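Local coordinates for sensory transduction histidine kinase, putative (Borrelia burgdorferi, PDB 5BWJ), which forms the periplasmic sensor domain of a hybrid histidine kinase that probably couples small-molecule sensing to ATP-dependent phosphorylation of a histidine, at residues B[19-22]-B[28-31]; B[37-42]-B[202-207]; B[123-128]-B[154-159]. One frame throughout, in Å; residues are numbered along the deposited sequence.

Interaction 1 (B[19-22]-B[28-31]); sequences FYYK and YEGL
The carbonyl oxygen of Glu29 accepts one hydrogen bond, from Tyr21 N (2.8 Å), and a weaker CA-H...O contact from Tyr20 CA (3.3 Å); it also lies over one face of the Tyr21 ring, toward the rim, 3.5 Å from Tyr21 CD1. The ring gets there because its CG sits between the backbone N and the carbonyl carbon (chi1 56°), which folds the side chain back over the neighbouring strand. The return bond, Glu29 N to Tyr21 O, is also 2.8 Å, and the two together define the hydrogen-bonded pair of a short antiparallel hairpin. On the same face as the Tyr21 ring, the Glu29 side chain runs alongside it, and a water in the plane of the ring is bonded to Tyr21 OH at 3.0 Å and donates only weakly to Glu29 OE1. The other carboxylate oxygen, OE2, takes a hydrogen bond from Ile176 N of the second subunit; Glu29 binds magnesium in a structure of this protein, but no magnesium is bound to this chain. On the opposite face Lys22 and Tyr28 form the non-hydrogen-bonded pair: Lys22 CG makes an off-centre CH-pi contact with the Tyr28 ring, 4.1 Å from its centroid, and the extended lysine continues past the phenol, Lys22 NZ being hydrogen-bonded to Gln141 OE1. Beyond the hairpin, Leu31 CD1 packs on Phe19 CD1 at 3.7 Å, next to a classic beta bulge in which Phe19 and Tyr20 both face Phe16. Tyr28 stacks on His51 of strand 45-52, Phe19 inserts between helix 32-42 and strand 79-94, and Tyr21 meets Tyr164 of helix 161-169 edge-to-face.

Interaction 2 (B[37-42]-B[202-207]); sequences DKWAKD and LNLDLF. With NO3 (nitrate ion), chain I.
Trp39 projects from its helix into the loop 202-207 and donates its indole hydrogen to the backbone: NE1 lies 2.8 Å from Asn203 O, with a nearly straight N-H...O angle of 173°. The acceptor sits in the plane of the indole, whereas the donor is tilted somewhat from the plane of the Asn203 carbonyl. CG anti to the backbone N (chi1 175°) carries the ring outward from the helix, so that the one polar atom of this buried side chain meets its acceptor. Three leucines pack on the same indole, Leu206 and Leu204 on one side of its plane and Leu202 at its benzene edge. Leu206 CD2 comes over a face of the five-membered ring, 3.9 Å from its centroid, in a CH-pi contact; Leu204 CD2 approaches the benzene ring obliquely, 3.7 Å from Trp39 CZ2; and Leu202 CD1 lies 4.0 Å from Trp39 CH2. The contact thus pins the segment after helix 197-200 onto helix 32-42 within one lobe of the Venus flytrap fold, joining parts of the chain some 160 residues apart. An inverse gamma turn centred on Asp205, closed by a weak Leu206 N to Leu204 O bond, lies between Leu204 and Leu206, both of which rest on strands 65-69 and 184-192. The N-H of the peptide group that accepts from Trp39 points the other way, to a nitrate ion probably from the crystallisation liquor: Leu204 N donates to nitrate O2 at 3.2 Å. In the next shell, Phe10 meets the indole edge-to-face, the Tyr209 ring packs against it with planes steeply inclined, and Ile47 of strand 45-52 also touches it. One residue before Trp39, Lys38 NZ forms a salt bridge with Asp180 OD1 of the second subunit.

Interaction 3 (B[123-128]-B[154-159]); sequences EDILRL and YIYGDC
A chi1 of -168° sets the Tyr156 ring on the far side of CB from its backbone N, directing it toward helix 121-128, where Ile125 and Leu126 receive it. Ile125, with chi1 near -66°, has its CG2 branch anti to the backbone N, and that methyl rests 3.6 Å from Tyr156 OH and 3.9 Å from Tyr156 CE2. Leu126 slides past the tyrosine in the opposite direction; its CD2 is 3.7 Å from Tyr156 CD2 and makes an off-centre CH-pi contact, 4.2 Å from the ring centroid. The two aliphatic chains therefore divide the ring between them, Leu126 near its CB end and Ile125 near the phenol. The hydroxyl of this buried tyrosine is hydrogen-bonded with Ser90 OG and Val181 O. Strand 114-117, helix 121-128 and strand 134-137 form a beta-alpha-beta crossover, with strand 154-156 parallel to 114-117 on its other flank. Alternation along this last strand sends Tyr156 to helix 121-128 on one face of the sheet, while Ile155 turns away to Leu143, Val144 and Leu147 of helix 140-148. Within helix 121-128, Arg127 grips Glu123 side-on: NH2 and NE both donate to Glu123 OE2, at 2.7 and 3.1 Å, with the oxygen in the guanidinium plane, while Glu123 OE1 accepts from Asn119 N. After Tyr156 the chain turns a corner at Gly157, and Asp158 OD1 then caps Thr161 N at the start of helix 161-169.

Overall arrangement
Interactions 1 and 2 follow one another in the chain, since strand 28-29 leads into helix 32-42; their centres are 18 Å apart, and both regions reach the second subunit. Interaction 3 is nested within the loop closed by interaction 2, yet lies on the opposite side of the chain's centre, 31 Å away between centres, consistent with the two contacts lying in different lobes. Interaction 1 is nearer to it, 23 Å between centres, and through Gln141 and Tyr164 reaches helix 140-148, which packs on strand 154-156, and helix 161-169, which follows that strand. Glu29, which binds magnesium in a structure of this protein though not in this chain, belongs to interaction 1; the others lie away from that site.

Interaction 1 (B[19-22]-B[28-31])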
# COMPACT_ATOMS: atom_id res chain seq x y z
N PHE B 19 -0.21 3.43 7.79
CA PHE B 19 0.57 3.57 9.02
C PHE B 19 -0.01 4.65 9.94
O PHE B 19 -0.12 4.45 11.14
CB PHE B 19 2.03 3.88 8.69
CG PHE B 19 2.74 2.73 8.03
CD1 PHE B 19 3.41 1.78 8.78
CD2 PHE B 19 2.71 2.58 6.65
CE1 PHE B 19 4.06 0.72 8.18
CE2 PHE B 19 3.35 1.53 6.04
CZ PHE B 19 4.02 0.59 6.80
N TYR B 20 -0.37 5.79 9.36
CA TYR B 20 -1.09 6.81 10.11
C TYR B 20 -1.77 7.77 9.15
O TYR B 20 -1.18 8.20 8.16
CB TYR B 20 -0.15 7.57 11.05
CG TYR B 20 1.05 8.20 10.38
CD1 TYR B 20 0.99 9.49 9.87
CD2 TYR B 20 2.24 7.50 10.25
CE1 TYR B 20 2.08 10.07 9.25
CE2 TYR B 20 3.34 8.07 9.63
CZ TYR B 20 3.25 9.36 9.13
OH TYR B 20 4.34 9.92 8.52
N TYR B 21 -3.03 8.08 9.44
CA TYR B 21 -3.82 8.96 8.58
C TYR B 21 -5.03 9.49 9.33
O TYR B 21 -5.47 8.90 10.32
CB TYR B 21 -4.27 8.21 7.32
CG TYR B 21 -5.05 6.94 7.60
CD1 TYR B 21 -4.40 5.75 7.85
CD2 TYR B 21 -6.44 6.95 7.59
CE1 TYR B 21 -5.10 4.59 8.10
CE2 TYR B 21 -7.15 5.79 7.84
CZ TYR B 21 -6.48 4.61 8.09
OH TYR B 21 -7.19 3.46 8.34
N LYS B 22 -5.57 10.61 8.87
CA LYS B 22 -6.69 11.26 9.53
C LYS B 22 -8.02 10.59 9.21
O LYS B 22 -8.28 10.21 8.07
CB LYS B 22 -6.78 12.74 9.13
CG LYS B 22 -5.57 13.57 9.51
CD LYS B 22 -5.80 15.04 9.15
CE LYS B 22 -4.54 15.87 9.33
NZ LYS B 22 -4.75 17.28 8.91
N TYR B 28 -6.10 10.59 14.46
CA TYR B 28 -5.21 9.80 13.62
C TYR B 28 -5.41 8.31 13.84
O TYR B 28 -5.19 7.79 14.93
CB TYR B 28 -3.75 10.17 13.89
CG TYR B 28 -3.31 11.42 13.18
CD1 TYR B 28 -2.87 11.38 11.86
CD2 TYR B 28 -3.33 12.65 13.83
CE1 TYR B 28 -2.47 12.53 11.21
CE2 TYR B 28 -2.93 13.81 13.18
CZ TYR B 28 -2.50 13.74 11.87
OH TYR B 28 -2.10 14.88 11.22
N GLU B 29 -5.84 7.63 12.78
CA GLU B 29 -5.96 6.18 12.77
C GLU B 29 -4.72 5.59 12.11
O GLU B 29 -4.08 6.25 11.30
CB GLU B 29 -7.23 5.75 12.04
CG GLU B 29 -7.45 4.25 12.01
CD GLU B 29 -8.86 3.87 12.40
OE1 GLU B 29 -9.81 4.57 12.02
OE2 GLU B 29 -9.01 2.85 13.11
N GLY B 30 -4.37 4.36 12.46
CA GLY B 30 -3.23 3.70 11.85
C GLY B 30 -2.65 2.58 12.69
O GLY B 30 -3.05 2.38 13.84
N LEU B 31 -1.70 1.86 12.11
CA LEU B 31 -1.09 0.71 12.75
C LEU B 31 0.32 1.00 13.26
O LEU B 31 0.94 0.15 13.90
CB LEU B 31 -1.06 -0.48 11.78
CG LEU B 31 -0.38 -0.25 10.42
CD1 LEU B 31 1.10 -0.54 10.49
CD2 LEU B 31 -1.04 -1.10 9.35
O HOH W 1 -10.14 3.86 8.68

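Interaction 2 (B[37-42]-B[202-207])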
# COMPACT_ATOMS: atom_id res chain seq x y z
N ASP B 37 5.03 0.66 19.81
CA ASP B 37 4.95 0.07 21.14
C ASP B 37 5.76 -1.23 21.21
O ASP B 37 6.38 -1.53 22.23
CB ASP B 37 3.49 -0.20 21.53
CG ASP B 37 2.73 1.07 21.87
OD1 ASP B 37 3.36 2.05 22.33
OD2 ASP B 37 1.50 1.10 21.68
N LYS B 38 5.74 -2.00 20.13
CA LYS B 38 6.52 -3.22 20.06
C LYS B 38 8.02 -2.91 20.05
O LYS B 38 8.79 -3.51 20.80
CB LYS B 38 6.15 -4.04 18.82
CG LYS B 38 4.84 -4.79 18.95
CD LYS B 38 4.68 -5.81 17.83
CE LYS B 38 3.53 -6.76 18.09
NZ LYS B 38 3.56 -7.91 17.15
N TRP B 39 8.41 -1.98 19.19
CA TRP B 39 9.80 -1.55 19.10
C TRP B 39 10.29 -1.03 20.45
O TRP B 39 11.44 -1.26 20.83
CB TRP B 39 9.97 -0.47 18.03
CG TRP B 39 11.35 0.12 17.97
CD1 TRP B 39 12.37 -0.29 17.16
CD2 TRP B 39 11.85 1.22 18.74
NE1 TRP B 39 13.48 0.49 17.39
CE2 TRP B 39 13.19 1.42 18.35
CE3 TRP B 39 11.30 2.04 19.72
CZ2 TRP B 39 13.99 2.42 18.91
CZ3 TRP B 39 12.09 3.03 20.28
CH2 TRP B 39 13.42 3.21 19.87
N ALA B 40 9.41 -0.34 21.16
CA ALA B 40 9.75 0.27 22.44
C ALA B 40 10.09 -0.79 23.47
O ALA B 40 11.03 -0.64 24.25
CB ALA B 40 8.61 1.14 22.93
N LYS B 41 9.31 -1.87 23.48
CA LYS B 41 9.50 -2.95 24.44
C LYS B 41 10.86 -3.61 24.29
O LYS B 41 11.55 -3.86 25.28
CB LYS B 41 8.39 -3.99 24.28
N ASP B 42 11.25 -3.91 23.06
CA ASP B 42 12.52 -4.59 22.80
C ASP B 42 13.72 -3.69 23.07
O ASP B 42 14.79 -4.18 23.43
CB ASP B 42 12.58 -5.09 21.35
CG ASP B 42 11.70 -6.31 21.13
OD1 ASP B 42 11.15 -6.85 22.11
OD2 ASP B 42 11.58 -6.74 19.96
N LEU B 202 20.45 3.82 18.02
CA LEU B 202 19.22 3.05 17.96
C LEU B 202 19.12 2.23 16.68
O LEU B 202 19.51 2.69 15.60
CB LEU B 202 18.00 3.97 18.05
CG LEU B 202 17.73 4.66 19.39
CD1 LEU B 202 16.53 5.58 19.24
CD2 LEU B 202 17.50 3.65 20.50
N ASN B 203 18.61 1.01 16.81
CA ASN B 203 18.23 0.21 15.66
C ASN B 203 16.78 0.52 15.30
O ASN B 203 15.86 0.06 15.98
CB ASN B 203 18.41 -1.28 15.95
CG ASN B 203 18.09 -2.16 14.76
OD1 ASN B 203 17.98 -1.68 13.63
ND2 ASN B 203 17.93 -3.46 15.00
N LEU B 204 16.58 1.30 14.25
CA LEU B 204 15.26 1.78 13.87
C LEU B 204 14.64 0.94 12.75
O LEU B 204 14.03 1.49 11.83
CB LEU B 204 15.33 3.25 13.45
CG LEU B 204 15.83 4.22 14.53
CD1 LEU B 204 15.93 5.63 13.97
CD2 LEU B 204 14.93 4.19 15.76
N ASP B 205 14.80 -0.37 12.84
CA ASP B 205 14.19 -1.28 11.87
C ASP B 205 12.76 -1.59 12.30
O ASP B 205 12.48 -2.67 12.82
CB ASP B 205 15.02 -2.56 11.72
CG ASP B 205 14.65 -3.36 10.49
OD1 ASP B 205 13.57 -3.11 9.90
OD2 ASP B 205 15.44 -4.25 10.10
N LEU B 206 11.87 -0.63 12.10
CA LEU B 206 10.48 -0.78 12.52
C LEU B 206 9.75 -1.82 11.69
O LEU B 206 8.84 -2.49 12.17
CB LEU B 206 9.75 0.57 12.43
CG LEU B 206 10.36 1.72 13.23
CD1 LEU B 206 9.59 3.01 12.97
CD2 LEU B 206 10.37 1.40 14.72
N PHE B 207 10.17 -1.97 10.44
CA PHE B 207 9.53 -2.91 9.52
C PHE B 207 9.65 -4.35 10.00
O PHE B 207 8.78 -5.17 9.73
CB PHE B 207 10.13 -2.77 8.12
CG PHE B 207 9.57 -3.76 7.13
CD1 PHE B 207 8.36 -3.52 6.50
CD2 PHE B 207 10.26 -4.92 6.83
CE1 PHE B 207 7.85 -4.43 5.59
CE2 PHE B 207 9.76 -5.83 5.92
CZ PHE B 207 8.55 -5.58 5.30
N NO3 I . 18.31 1.09 11.29
O1 NO3 I . 17.41 0.22 11.47
O2 NO3 I . 19.04 1.45 12.26
O3 NO3 I . 18.48 1.60 10.14

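Interaction 3 (B[123-128]-B[154-159])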
# COMPACT_ATOMS: atom_id res chain seq x y z
N GLU B 123 8.92 15.71 -5.72
CA GLU B 123 9.30 17.01 -6.26
C GLU B 123 10.52 16.86 -7.16
O GLU B 123 10.55 17.41 -8.26
CB GLU B 123 9.59 18.01 -5.14
CG GLU B 123 9.94 19.40 -5.66
CD GLU B 123 10.38 20.36 -4.57
OE1 GLU B 123 10.44 19.94 -3.40
OE2 GLU B 123 10.67 21.53 -4.89
N ASP B 124 11.51 16.11 -6.69
CA ASP B 124 12.74 15.91 -7.46
C ASP B 124 12.45 15.26 -8.81
O ASP B 124 13.05 15.64 -9.82
CB ASP B 124 13.72 15.04 -6.67
CG ASP B 124 14.35 15.78 -5.50
OD1 ASP B 124 14.31 17.03 -5.49
OD2 ASP B 124 14.87 15.11 -4.59
N ILE B 125 11.54 14.29 -8.83
CA ILE B 125 11.20 13.59 -10.06
C ILE B 125 10.69 14.57 -11.11
O ILE B 125 11.10 14.51 -12.27
CB ILE B 125 10.15 12.49 -9.81
CG1 ILE B 125 10.74 11.39 -8.93
CG2 ILE B 125 9.67 11.87 -11.12
CD1 ILE B 125 9.71 10.43 -8.36
N LEU B 126 9.80 15.47 -10.71
CA LEU B 126 9.22 16.44 -11.64
C LEU B 126 10.26 17.44 -12.13
O LEU B 126 10.16 17.94 -13.25
CB LEU B 126 8.06 17.18 -10.98
CG LEU B 126 6.88 16.32 -10.51
CD1 LEU B 126 5.80 17.20 -9.89
CD2 LEU B 126 6.31 15.48 -11.64
N ARG B 127 11.26 17.73 -11.31
CA ARG B 127 12.32 18.66 -11.70
C ARG B 127 13.33 18.00 -12.63
O ARG B 127 13.91 18.65 -13.49
CB ARG B 127 13.03 19.22 -10.46
CG ARG B 127 12.13 20.07 -9.58
CD ARG B 127 12.92 20.90 -8.58
NE ARG B 127 12.04 21.57 -7.62
CZ ARG B 127 11.29 22.63 -7.91
NH1 ARG B 127 11.30 23.15 -9.13
NH2 ARG B 127 10.52 23.17 -6.97
N LEU B 128 13.52 16.69 -12.45
CA LEU B 128 14.40 15.93 -13.33
C LEU B 128 13.74 15.72 -14.69
O LEU B 128 14.41 15.69 -15.72
CB LEU B 128 14.75 14.58 -12.70
CG LEU B 128 16.06 14.53 -11.91
CD1 LEU B 128 16.18 15.70 -10.94
CD2 LEU B 128 16.17 13.21 -11.17
N TYR B 154 -3.21 18.32 -12.21
CA TYR B 154 -2.71 17.02 -11.78
C TYR B 154 -1.96 17.13 -10.46
O TYR B 154 -1.37 18.16 -10.16
CB TYR B 154 -1.79 16.42 -12.84
CG TYR B 154 -2.42 16.32 -14.21
CD1 TYR B 154 -2.39 17.39 -15.10
CD2 TYR B 154 -3.03 15.14 -14.63
CE1 TYR B 154 -2.96 17.30 -16.35
CE2 TYR B 154 -3.60 15.04 -15.88
CZ TYR B 154 -3.57 16.12 -16.74
OH TYR B 154 -4.14 16.02 -17.99
N ILE B 155 -2.00 16.06 -9.67
CA ILE B 155 -1.17 15.96 -8.47
C ILE B 155 -0.31 14.70 -8.56
O ILE B 155 -0.73 13.70 -9.14
CB ILE B 155 -2.01 15.94 -7.18
CG1 ILE B 155 -2.99 14.77 -7.18
CG2 ILE B 155 -2.73 17.28 -7.01
CD1 ILE B 155 -3.81 14.63 -5.91
N TYR B 156 0.89 14.78 -8.00
CA TYR B 156 1.87 13.71 -8.11
C TYR B 156 2.38 13.31 -6.72
O TYR B 156 2.87 14.15 -5.97
CB TYR B 156 3.03 14.16 -8.99
CG TYR B 156 3.98 13.06 -9.41
CD1 TYR B 156 3.55 12.01 -10.20
CD2 TYR B 156 5.31 13.09 -9.03
CE1 TYR B 156 4.41 11.01 -10.59
CE2 TYR B 156 6.19 12.09 -9.42
CZ TYR B 156 5.73 11.05 -10.20
OH TYR B 156 6.59 10.06 -10.59
N GLY B 157 2.24 12.04 -6.37
CA GLY B 157 2.67 11.57 -5.07
C GLY B 157 2.26 10.15 -4.73
O GLY B 157 2.08 9.31 -5.61
N ASP B 158 2.11 9.91 -3.43
CA ASP B 158 1.85 8.57 -2.90
C ASP B 158 0.54 7.99 -3.42
O ASP B 158 -0.51 8.63 -3.34
CB ASP B 158 1.84 8.61 -1.37
CG ASP B 158 1.72 7.24 -0.76
OD1 ASP B 158 0.58 6.79 -0.52
OD2 ASP B 158 2.77 6.60 -0.51
N CYS B 159 0.60 6.76 -3.93
CA CYS B 159 -0.55 6.12 -4.56
C CYS B 159 -1.70 5.89 -3.59
O CYS B 159 -2.86 6.09 -3.94
CB CYS B 159 -0.15 4.78 -5.19
SG CYS B 159 0.52 3.55 -4.03